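Local coordinates for protein N-alpha-acetyltransferase 30 (Saccharomyces cerevisiae, PDB 6YGA) that catalyses, as the catalytic subunit of the NatC complex, transfer of an acetyl group from acetyl-CoA to the N-terminal methionine of target proteins, at residues K21-D26 with I62-C67; M1-K6 with A50-S55. All coordinates share one frame; numbering follows the deposited sequence.

Interaction 1 (K21-D26 with I62-C67); sequences KLIDAD and IGCIVC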
# COMPACT_ATOMS: atom_id res chain seq x y z
N LYS A 21 -16.82 24.12 10.88
CA LYS A 21 -17.28 23.39 12.06
C LYS A 21 -17.91 22.06 11.68
O LYS A 21 -17.66 21.04 12.34
CB LYS A 21 -18.27 24.24 12.85
CG LYS A 21 -18.56 23.71 14.24
CD LYS A 21 -17.33 23.78 15.13
CE LYS A 21 -17.66 23.44 16.58
NZ LYS A 21 -16.52 23.71 17.50
N LEU A 22 -18.72 22.04 10.62
CA LEU A 22 -19.36 20.80 10.19
C LEU A 22 -18.32 19.76 9.79
O LEU A 22 -18.35 18.62 10.25
CB LEU A 22 -20.30 21.08 9.02
CG LEU A 22 -21.70 21.61 9.30
CD1 LEU A 22 -22.45 21.83 8.00
CD2 LEU A 22 -22.45 20.64 10.19
N ILE A 23 -17.39 20.15 8.91
CA ILE A 23 -16.43 19.19 8.37
C ILE A 23 -15.48 18.69 9.46
O ILE A 23 -15.11 17.52 9.48
CB ILE A 23 -15.67 19.82 7.18
CG1 ILE A 23 -16.63 20.07 6.02
CG2 ILE A 23 -14.51 18.94 6.74
CD1 ILE A 23 -16.02 20.83 4.86
N ASP A 24 -15.09 19.58 10.39
CA ASP A 24 -14.12 19.19 11.41
C ASP A 24 -14.69 18.17 12.39
O ASP A 24 -13.94 17.35 12.93
CB ASP A 24 -13.64 20.43 12.17
CG ASP A 24 -12.61 21.23 11.39
OD1 ASP A 24 -12.00 20.67 10.46
OD2 ASP A 24 -12.42 22.42 11.72
N ALA A 25 -16.00 18.21 12.64
CA ALA A 25 -16.60 17.26 13.58
C ALA A 25 -16.45 15.82 13.10
O ALA A 25 -16.23 14.92 13.91
CB ALA A 25 -18.07 17.60 13.79
N ASP A 26 -16.57 15.59 11.79
CA ASP A 26 -16.50 14.23 11.26
C ASP A 26 -15.07 13.71 11.17
O ASP A 26 -14.85 12.50 11.30
CB ASP A 26 -17.16 14.17 9.88
CG ASP A 26 -18.67 14.23 9.94
OD1 ASP A 26 -19.22 14.63 11.00
OD2 ASP A 26 -19.32 13.88 8.93
N ILE A 62 -26.41 22.85 7.73
CA ILE A 62 -26.47 21.53 8.35
C ILE A 62 -25.79 20.46 7.50
O ILE A 62 -25.66 19.31 7.95
CB ILE A 62 -27.92 21.11 8.66
CG1 ILE A 62 -28.83 21.34 7.45
CG2 ILE A 62 -28.45 21.89 9.85
CD1 ILE A 62 -28.96 20.15 6.51
N GLY A 63 -25.36 20.80 6.29
CA GLY A 63 -24.61 19.90 5.45
C GLY A 63 -23.90 20.69 4.38
O GLY A 63 -24.33 21.79 4.01
N CYS A 64 -22.80 20.14 3.89
CA CYS A 64 -22.03 20.84 2.87
C CYS A 64 -21.19 19.85 2.08
O CYS A 64 -20.89 18.74 2.54
CB CYS A 64 -21.14 21.92 3.48
SG CYS A 64 -19.79 21.26 4.48
N ILE A 65 -20.79 20.28 0.89
CA ILE A 65 -19.88 19.52 0.04
C ILE A 65 -18.88 20.51 -0.55
O ILE A 65 -19.25 21.62 -0.94
CB ILE A 65 -20.64 18.73 -1.05
CG1 ILE A 65 -19.69 17.84 -1.85
CG2 ILE A 65 -21.43 19.66 -1.97
CD1 ILE A 65 -20.42 16.90 -2.79
N VAL A 66 -17.61 20.11 -0.59
CA VAL A 66 -16.52 20.97 -1.04
C VAL A 66 -15.81 20.27 -2.18
O VAL A 66 -15.37 19.12 -2.02
CB VAL A 66 -15.55 21.30 0.11
CG1 VAL A 66 -14.50 22.28 -0.36
CG2 VAL A 66 -16.30 21.85 1.31
N CYS A 67 -15.70 20.94 -3.32
CA CYS A 67 -15.17 20.32 -4.53
C CYS A 67 -14.16 21.24 -5.21
O CYS A 67 -14.14 22.45 -4.99
CB CYS A 67 -16.30 19.99 -5.52
SG CYS A 67 -17.59 18.95 -4.80
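Leu22 lays both its methyl groups over one face of the Ile62-Gly63 peptide, CD1 resting 3.5 Å from Gly63 N and CD2 lying above the carbonyl oxygen of Ile62. The side chain of Ile62 departs from the other face of that peptide. The peptide sits within a classic beta bulge, Ile62 N and Gly63 O, just before and after it, both facing Ala50; the backbone of Ile62 also bonds to Glu87. This is a helix lying across the sheet of the GNAT fold: the short segments of helix 13-26 and strand 61-72 cross at -87° with their axes 8.9 Å apart.

At so steep a crossing a helix can offer few residues to any one strand, and here Leu22 and Ile23 do the work. No hydrogen bond passes between the segments; the contact is apolar and buried. Leu22 takes the bulged start of the strand, whereas Ile23 reaches further along it with an extended CG1-CD1 arm (chi2 173°). The thiol of Cys64 meets that arm from the sheet, SG standing between its own backbone N and carbonyl carbon (chi1 68°). Met83 of the adjoining strand 76-86 touches both Ile23 and Val66, adding to this apolar layer. Ile65 points to the opposite side of the sheet, where Ala103 of helix 95-109 covers it, so strand 61-72 is packed between helices on its two faces.

Cys64 SG lies 3.7 Å from Ile23 CG1, and the Ile23 arm ends obliquely against Val66, with CD1 3.7 Å from Val66 CG2.

Interaction 2 (M1-K6 with A50-S55); sequences MEIVYK and AVDNKS
Met1, present as selenomethionine, and Asp52 cross at about a right angle, CG of Met1 passing 3.8 Å from Asp52 OD2. They stand at one end of an antiparallel pair, strand 3-7 against strand 47-52, that forms one margin of the GNAT sheet within this chain. Val4 and Val51 form a hydrogen-bonded pair, joined by Val4 N to Val51 O (2.7 Å) and Val51 N to Val4 O (2.9 Å). The flanking non-hydrogen-bonded pairs, Ile3 with Asp52 and Tyr5 with Ala50, send their side chains to the other face.

On that face Ile3 crosses Asp52 nearly perpendicularly, CD1 against CB, while its CG2 branch reaches Ala50. The Ala50 methyl meets the Tyr5 ring obliquely, 3.7 Å from CE2. Ile95 of helix 95-109 touches both Tyr5 and Ala50, whereas Ile62 of the next strand packs against Ile3 and Ala50.

Beyond the strands, a type I turn from Asp52 to Ser55 folds beside the N terminus. Glu2 and Asn53 run side by side in the same direction, their carboxylate and amide planes 88° apart; Asn53 N also binds Glu2 O. The Lys54 chain crosses Glu2 obliquely with its methylenes, but Lys54 NZ stays 4.4 Å from Glu2 OE2, too far for a salt bridge.

The carboxylate of Asp52 shows how one side chain can fasten a chain end. CG, anti to the backbone N (chi1 -176°), carries it toward Met1 and the start of Glu2. Its OD2 is bonded by Tyr90 OH while its OD1 holds Lys54 N weakly. From above the carboxylate plane Glu2 N reaches OD1 at 3.0 Å, the N-H...O angle 170°, almost straight.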
# COMPACT_ATOMS: atom_id res chain seq x y z
N MSE A 1 -39.04 19.69 8.51
CA MSE A 1 -37.81 19.88 7.75
C MSE A 1 -38.09 20.43 6.35
O MSE A 1 -38.95 19.90 5.64
CB MSE A 1 -37.06 18.56 7.66
CG MSE A 1 -35.59 18.70 7.35
SE MSE A 1 -34.72 16.97 7.27
CE MSE A 1 -35.67 16.24 5.73
N GLU A 2 -37.36 21.49 5.96
CA GLU A 2 -37.48 22.09 4.62
C GLU A 2 -36.07 22.44 4.15
O GLU A 2 -35.63 23.59 4.23
CB GLU A 2 -38.39 23.32 4.64
CG GLU A 2 -39.01 23.65 3.29
CD GLU A 2 -39.46 25.10 3.20
OE1 GLU A 2 -38.60 25.98 2.97
OE2 GLU A 2 -40.67 25.36 3.35
N ILE A 3 -35.36 21.44 3.64
CA ILE A 3 -33.95 21.61 3.31
C ILE A 3 -33.81 22.39 2.00
O ILE A 3 -34.52 22.13 1.02
CB ILE A 3 -33.25 20.25 3.23
CG1 ILE A 3 -33.41 19.50 4.55
CG2 ILE A 3 -31.78 20.41 2.92
CD1 ILE A 3 -32.82 20.23 5.74
N VAL A 4 -32.89 23.35 1.99
CA VAL A 4 -32.60 24.18 0.83
C VAL A 4 -31.11 24.04 0.51
O VAL A 4 -30.27 24.14 1.41
CB VAL A 4 -32.98 25.65 1.07
CG1 VAL A 4 -32.61 26.51 -0.13
CG2 VAL A 4 -34.46 25.77 1.38
N TYR A 5 -30.80 23.82 -0.76
CA TYR A 5 -29.43 23.64 -1.24
C TYR A 5 -29.04 24.84 -2.08
O TYR A 5 -29.70 25.14 -3.09
CB TYR A 5 -29.30 22.35 -2.04
CG TYR A 5 -29.83 21.13 -1.32
CD1 TYR A 5 -31.17 20.76 -1.44
CD2 TYR A 5 -29.01 20.37 -0.51
CE1 TYR A 5 -31.66 19.65 -0.77
CE2 TYR A 5 -29.49 19.26 0.16
CZ TYR A 5 -30.82 18.91 0.02
OH TYR A 5 -31.31 17.81 0.69
N LYS A 6 -27.98 25.53 -1.69
CA LYS A 6 -27.59 26.79 -2.30
C LYS A 6 -26.08 26.84 -2.45
O LYS A 6 -25.35 26.16 -1.72
CB LYS A 6 -28.08 27.98 -1.47
CG LYS A 6 -27.87 27.81 0.02
CD LYS A 6 -28.96 28.52 0.81
CE LYS A 6 -28.95 30.01 0.56
NZ LYS A 6 -30.08 30.69 1.24
N ALA A 50 -26.37 22.95 2.67
CA ALA A 50 -27.76 22.61 2.90
C ALA A 50 -28.21 23.30 4.18
O ALA A 50 -27.51 23.23 5.19
CB ALA A 50 -27.97 21.10 3.00
N VAL A 51 -29.36 23.97 4.13
CA VAL A 51 -29.92 24.65 5.29
C VAL A 51 -31.36 24.18 5.47
O VAL A 51 -32.05 23.85 4.50
CB VAL A 51 -29.85 26.19 5.17
CG1 VAL A 51 -28.41 26.66 5.03
CG2 VAL A 51 -30.71 26.70 4.01
N ASP A 52 -31.81 24.13 6.72
CA ASP A 52 -33.19 23.80 7.06
C ASP A 52 -33.95 25.11 7.23
O ASP A 52 -33.71 25.85 8.19
CB ASP A 52 -33.26 22.94 8.32
CG ASP A 52 -34.69 22.48 8.66
OD1 ASP A 52 -35.65 22.90 7.98
OD2 ASP A 52 -34.84 21.70 9.63
N ASN A 53 -34.85 25.40 6.29
CA ASN A 53 -35.54 26.68 6.30
C ASN A 53 -36.54 26.77 7.45
O ASN A 53 -36.76 27.86 7.99
CB ASN A 53 -36.23 26.92 4.96
CG ASN A 53 -36.11 28.35 4.48
OD1 ASN A 53 -35.92 29.26 5.28
ND2 ASN A 53 -36.22 28.55 3.17
N LYS A 54 -37.15 25.65 7.83
CA LYS A 54 -38.12 25.62 8.91
C LYS A 54 -37.48 25.32 10.27
O LYS A 54 -38.20 25.16 11.26
CB LYS A 54 -39.21 24.59 8.62
CG LYS A 54 -40.10 24.98 7.45
CD LYS A 54 -40.64 26.39 7.62
CE LYS A 54 -41.12 26.96 6.30
NZ LYS A 54 -41.42 28.42 6.43
N SER A 55 -36.16 25.24 10.33
CA SER A 55 -35.46 25.09 11.60
C SER A 55 -35.44 26.42 12.35
O SER A 55 -35.65 27.49 11.79
CB SER A 55 -34.03 24.61 11.37
OG SER A 55 -33.23 24.81 12.52

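From the N terminus the chain runs through strand 3-7 into helix 13-26, then by way of helix 33-40 to strand 47-52, where interaction 2 closes its loop. Strand 61-72 follows, and its return beneath helix 13-26 closes interaction 1. The four segments alternate along the sequence, so the two loops cross. Interaction 2 joins the first two strands and interaction 1 sets the first helix on the third; the centres of the two contacts are about 15 Å apart. Strands 47-52 and 61-72 are neighbours, and their backbones join the contacts directly: Gly63 O lies 2.7 Å from Ala50 N, probably hydrogen-bonded. Ile62 CG1 also packs 4.1 Å from Val51 CA.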